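Local structure of glycerol dehydratase (Clostridium butyricum, 1R9D) at residues M338-I343 with L371-L376; A365-K370 with T396-G401. The protein probably dehydrates glycerol as a B12-independent lyase of the glycyl-radical family, and is seen here with glycerol bound. All coordinates share one frame; numbering follows the deposited sequence.

Contact 1 (M338-I343 with L371-L376)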
# COMPACT_ATOMS: atom_id res chain seq x y z
N MET A 338 -6.82 15.80 27.17
CA MET A 338 -6.16 15.90 25.87
C MET A 338 -4.66 15.64 26.04
O MET A 338 -3.95 15.42 25.06
CB MET A 338 -6.38 17.27 25.23
CG MET A 338 -7.80 17.50 24.71
SD MET A 338 -8.43 16.14 23.72
CE MET A 338 -7.30 16.16 22.30
N TYR A 339 -4.20 15.69 27.29
CA TYR A 339 -2.79 15.45 27.62
C TYR A 339 -1.76 16.27 26.84
O TYR A 339 -0.77 15.72 26.36
CB TYR A 339 -2.47 13.96 27.44
CG TYR A 339 -3.44 13.01 28.10
CD1 TYR A 339 -4.53 12.50 27.40
CD2 TYR A 339 -3.27 12.63 29.43
CE1 TYR A 339 -5.42 11.62 28.00
CE2 TYR A 339 -4.17 11.75 30.04
CZ TYR A 339 -5.24 11.25 29.33
OH TYR A 339 -6.13 10.39 29.93
N GLN A 340 -1.97 17.58 26.74
CA GLN A 340 -1.04 18.44 26.01
C GLN A 340 0.05 18.90 26.98
O GLN A 340 -0.10 19.92 27.66
CB GLN A 340 -1.80 19.63 25.43
CG GLN A 340 -2.97 19.20 24.55
CD GLN A 340 -3.99 20.29 24.34
OE1 GLN A 340 -4.16 20.80 23.23
NE2 GLN A 340 -4.69 20.66 25.41
N ASN A 341 1.15 18.16 27.03
CA ASN A 341 2.23 18.49 27.94
C ASN A 341 3.11 19.63 27.47
O ASN A 341 3.58 19.65 26.33
CB ASN A 341 3.09 17.24 28.22
CG ASN A 341 3.82 17.33 29.55
OD1 ASN A 341 4.68 18.18 29.74
ND2 ASN A 341 3.47 16.45 30.48
N LEU A 342 3.30 20.60 28.35
CA LEU A 342 4.14 21.77 28.08
C LEU A 342 5.14 21.81 29.22
O LEU A 342 4.76 21.84 30.39
CB LEU A 342 3.27 23.04 28.05
CG LEU A 342 3.94 24.36 27.65
CD1 LEU A 342 2.87 25.33 27.12
CD2 LEU A 342 4.68 24.95 28.84
N ILE A 343 6.43 21.80 28.89
CA ILE A 343 7.47 21.78 29.92
C ILE A 343 8.39 23.00 29.87
O ILE A 343 8.63 23.57 28.81
CB ILE A 343 8.30 20.47 29.77
CG1 ILE A 343 9.15 20.22 31.01
CG2 ILE A 343 9.18 20.56 28.54
CD1 ILE A 343 9.53 18.76 31.16
N LEU A 371 -6.94 25.95 35.05
CA LEU A 371 -7.74 24.96 34.33
C LEU A 371 -6.88 23.70 34.20
O LEU A 371 -5.69 23.74 34.46
CB LEU A 371 -8.13 25.51 32.95
CG LEU A 371 -9.22 26.60 32.99
CD1 LEU A 371 -9.49 27.13 31.59
CD2 LEU A 371 -10.49 26.01 33.58
N PRO A 372 -7.47 22.56 33.80
CA PRO A 372 -6.74 21.29 33.66
C PRO A 372 -5.56 21.32 32.69
O PRO A 372 -4.53 20.67 32.93
CB PRO A 372 -7.82 20.32 33.20
CG PRO A 372 -9.06 20.88 33.82
CD PRO A 372 -8.91 22.36 33.55
N GLN A 373 -5.71 22.04 31.58
CA GLN A 373 -4.66 22.14 30.57
C GLN A 373 -3.98 23.50 30.57
O GLN A 373 -4.57 24.51 31.00
CB GLN A 373 -5.26 21.86 29.18
CG GLN A 373 -5.77 20.45 29.01
CD GLN A 373 -4.64 19.44 28.90
OE1 GLN A 373 -3.92 19.41 27.91
NE2 GLN A 373 -4.47 18.62 29.94
N PRO A 374 -2.72 23.56 30.11
CA PRO A 374 -1.97 22.39 29.63
C PRO A 374 -1.39 21.63 30.81
O PRO A 374 -1.40 22.11 31.94
CB PRO A 374 -0.88 23.03 28.78
CG PRO A 374 -0.59 24.28 29.55
CD PRO A 374 -1.97 24.80 29.87
N SER A 375 -0.89 20.42 30.54
CA SER A 375 -0.27 19.61 31.58
C SER A 375 1.12 20.22 31.76
O SER A 375 2.08 19.79 31.12
CB SER A 375 -0.17 18.15 31.12
OG SER A 375 -1.46 17.58 30.94
N LEU A 376 1.20 21.23 32.62
CA LEU A 376 2.44 21.95 32.88
C LEU A 376 3.46 21.09 33.62
O LEU A 376 3.13 20.42 34.60
CB LEU A 376 2.16 23.23 33.67
CG LEU A 376 3.35 24.15 33.94
CD1 LEU A 376 4.00 24.57 32.63
CD2 LEU A 376 2.88 25.38 34.71

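Contact 2 (A365-K370 with T396-G401)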
# COMPACT_ATOMS: atom_id res chain seq x y z
N ALA A 365 1.08 31.61 34.51
CA ALA A 365 -0.15 31.34 33.77
C ALA A 365 -1.00 30.25 34.41
O ALA A 365 -2.23 30.32 34.39
CB ALA A 365 0.17 30.97 32.32
N ALA A 366 -0.35 29.23 34.97
CA ALA A 366 -1.09 28.14 35.59
C ALA A 366 -1.94 28.66 36.75
O ALA A 366 -3.05 28.17 36.99
CB ALA A 366 -0.13 27.06 36.09
N VAL A 367 -1.43 29.65 37.47
CA VAL A 367 -2.15 30.22 38.60
C VAL A 367 -3.21 31.23 38.15
O VAL A 367 -4.23 31.41 38.81
CB VAL A 367 -1.20 30.91 39.59
CG1 VAL A 367 -1.97 31.39 40.82
CG2 VAL A 367 -0.10 29.95 40.00
N HIS A 368 -2.95 31.89 37.02
CA HIS A 368 -3.89 32.87 36.48
C HIS A 368 -5.15 32.21 35.93
O HIS A 368 -6.26 32.69 36.17
CB HIS A 368 -3.24 33.67 35.34
CG HIS A 368 -2.35 34.78 35.80
ND1 HIS A 368 -1.77 35.67 34.92
CD2 HIS A 368 -1.95 35.15 37.04
CE1 HIS A 368 -1.05 36.55 35.60
NE2 HIS A 368 -1.14 36.26 36.89
N VAL A 369 -4.96 31.11 35.22
CA VAL A 369 -6.06 30.38 34.58
C VAL A 369 -6.69 29.28 35.43
O VAL A 369 -7.91 29.15 35.47
CB VAL A 369 -5.58 29.78 33.25
CG1 VAL A 369 -6.70 29.02 32.57
CG2 VAL A 369 -5.05 30.89 32.34
N LYS A 370 -5.85 28.48 36.08
CA LYS A 370 -6.32 27.38 36.93
C LYS A 370 -7.27 26.38 36.27
O LYS A 370 -8.29 26.00 36.85
CB LYS A 370 -6.95 27.93 38.21
CG LYS A 370 -6.00 28.78 39.04
CD LYS A 370 -6.61 29.19 40.38
CE LYS A 370 -5.63 30.04 41.19
NZ LYS A 370 -6.17 30.36 42.55
N THR A 396 3.00 24.16 43.24
CA THR A 396 2.46 22.92 43.80
C THR A 396 1.56 23.22 45.00
O THR A 396 0.54 22.57 45.20
CB THR A 396 3.59 21.97 44.26
OG1 THR A 396 4.36 21.55 43.12
CG2 THR A 396 3.02 20.75 44.95
N ARG A 397 1.95 24.21 45.80
CA ARG A 397 1.17 24.57 46.98
C ARG A 397 -0.23 25.07 46.62
O ARG A 397 -1.13 25.05 47.46
CB ARG A 397 1.92 25.62 47.80
CG ARG A 397 1.23 25.99 49.11
CD ARG A 397 2.20 26.67 50.07
NE ARG A 397 2.70 27.94 49.57
CZ ARG A 397 3.68 28.63 50.15
NH1 ARG A 397 4.25 28.18 51.26
NH2 ARG A 397 4.08 29.78 49.61
N GLU A 398 -0.42 25.51 45.38
CA GLU A 398 -1.73 26.00 44.95
C GLU A 398 -2.77 24.89 44.89
O GLU A 398 -3.98 25.16 44.87
CB GLU A 398 -1.61 26.68 43.58
CG GLU A 398 -0.85 28.00 43.60
CD GLU A 398 -1.54 29.07 44.44
OE1 GLU A 398 -2.75 29.31 44.21
OE2 GLU A 398 -0.88 29.68 45.31
N GLY A 399 -2.32 23.63 44.86
CA GLY A 399 -3.25 22.51 44.84
C GLY A 399 -3.89 22.15 43.51
O GLY A 399 -4.97 21.55 43.48
N LEU A 400 -3.24 22.49 42.40
CA LEU A 400 -3.76 22.18 41.08
C LEU A 400 -3.18 20.87 40.57
O LEU A 400 -3.58 20.36 39.52
CB LEU A 400 -3.41 23.31 40.10
CG LEU A 400 -3.82 24.72 40.53
CD1 LEU A 400 -3.22 25.73 39.56
CD2 LEU A 400 -5.34 24.83 40.56
N GLY A 401 -2.23 20.31 41.32
CA GLY A 401 -1.60 19.07 40.91
C GLY A 401 -0.40 19.36 40.03
O GLY A 401 0.29 18.44 39.57
O HOH W 1 -4.09 31.74 44.05

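Contact 1 (M338-I343 with L371-L376)
Gln-340 and Gln-373 meet through one oxygen, OE1 of Gln-373, which receives two N-H groups of the same residue. The backbone N of Gln-340 gives its hydrogen to OE1 over 2.9 Å, in the carbonyl plane and on a lone pair. NE2 of Gln-340 reaches the same OE1 at 2.9 Å in a nearly straight bond (171° at the hydrogen), tilted only slightly from the carbonyl plane. The two amides are nearly coplanar, 13° apart, although the side chains cross at about a right angle. Gln-373 manages this because its chain folds at chi2 (-73°), which turns OE1 toward the N and NE2 of Gln-340, whose own chain runs extended beyond CG. Gln-340 has further partners: NE2 also bonds to Leu-318 O, and OE1 accepts from His-271.

Backbone bonds take over where the strands begin. Ser-375 N binds Gln-340 O at 3.0 Å and Leu-342 N binds Ser-375 O at 3.1 Å; together they bracket the parallel pair Asn-341/Ser-375. The next pair, Leu-342/Leu-376, is completed by a backbone bond between Leu-342 and Ser-377. The CA-H of Asn-341 also points at Ser-375 O, 3.4 Å from CA to O. OD1 of Asn-341 bonds to Ser-377 OG and its ND2 to Gly-432 O.

Leu-342 and Leu-376 lie on the sheet face opposite Asn-341 and Ser-375, CD2 of Leu-342 touching CD1 of Leu-376 at 3.9 Å. Pro-374, which follows a cis peptide bond, sets its CB 4.2 Å from Leu-342 CB.

Buried throughout, the glutamine pair extends the strand bonding into the loop ahead of it. OE1 of Gln-373 is gripped twice, and with both ends of its own amide bonded Gln-340 has its amide rotation set, right beside Tyr-339, whose side chain lies about 3 Å from the bound glycerol.

Contact 2 (A365-K370 with T396-G401)
Leu-400 pushes its CD1 methyl against the C-terminal turn of helix 357-369, making the apolar half of this contact. CD1 comes within 3.5 Å of Ala-366 O and within 4.2 Å of Lys-370 CG. Ala-366 O already accepts the backbone N of Lys-370, so the methyl packs beside a carbonyl that the helix itself satisfies. The leucine and lysine side chains cross at about a right angle. Beside this, the methyls of Val-367 face Glu-398: CG2 lies 4.2 Å from Glu-398 CG, and CG1 approaches the carboxylate oxygen OE1. Phe-6 lies against both of these residues.

The charged half involves the two partly exposed residues Lys-370 and Glu-398. Lys-370 runs fully extended beyond CG, while Glu-398 bends at chi2 (-64°), which turns its carboxylate toward the lysine. Even so, Lys-370 NZ and Glu-398 OE1 remain 3.9 Å apart, a long salt bridge. A water closes the gap, accepting from Lys-370 NZ at 2.9 Å and donating to Glu-398 OE1 at 2.8 Å. The pairing is therefore partly solvent-mediated, and the charges probably steady one another without a tight ion pair.

Both helices leave helical geometry here with positive phi, at Lys-370 (54°) and at Gly-399 (80°). The contact thus joins the C-terminal ends of helices 357-369 and 386-397, which connect successive parallel strands of one sheet, 341-344, 375-380 and 404-407: adjacent helices of two consecutive beta-alpha-beta units, consistent with the alpha/beta barrel of glycyl-radical enzymes such as pyruvate formate lyase.

In the fold
The two contacts interlock along the chain: strand 341-344 of contact 1 comes first, then helix 357-369 of contact 2, strand 375-380 of contact 1 and helix 386-397 of contact 2. Their centres lie 12 Å apart, and they touch where Leu-376 CD2 packs on Ala-366 CB at 3.7 Å, so the sheet meets its covering helix directly. Contact 1 is the more central, about 9 Å from the centre of the chain against about 20 Å for the centre of contact 2. Together they span two overlapping beta-alpha-beta units that share strand 375-380, from the buried strand starts near the glycerol to the helix ends farther out.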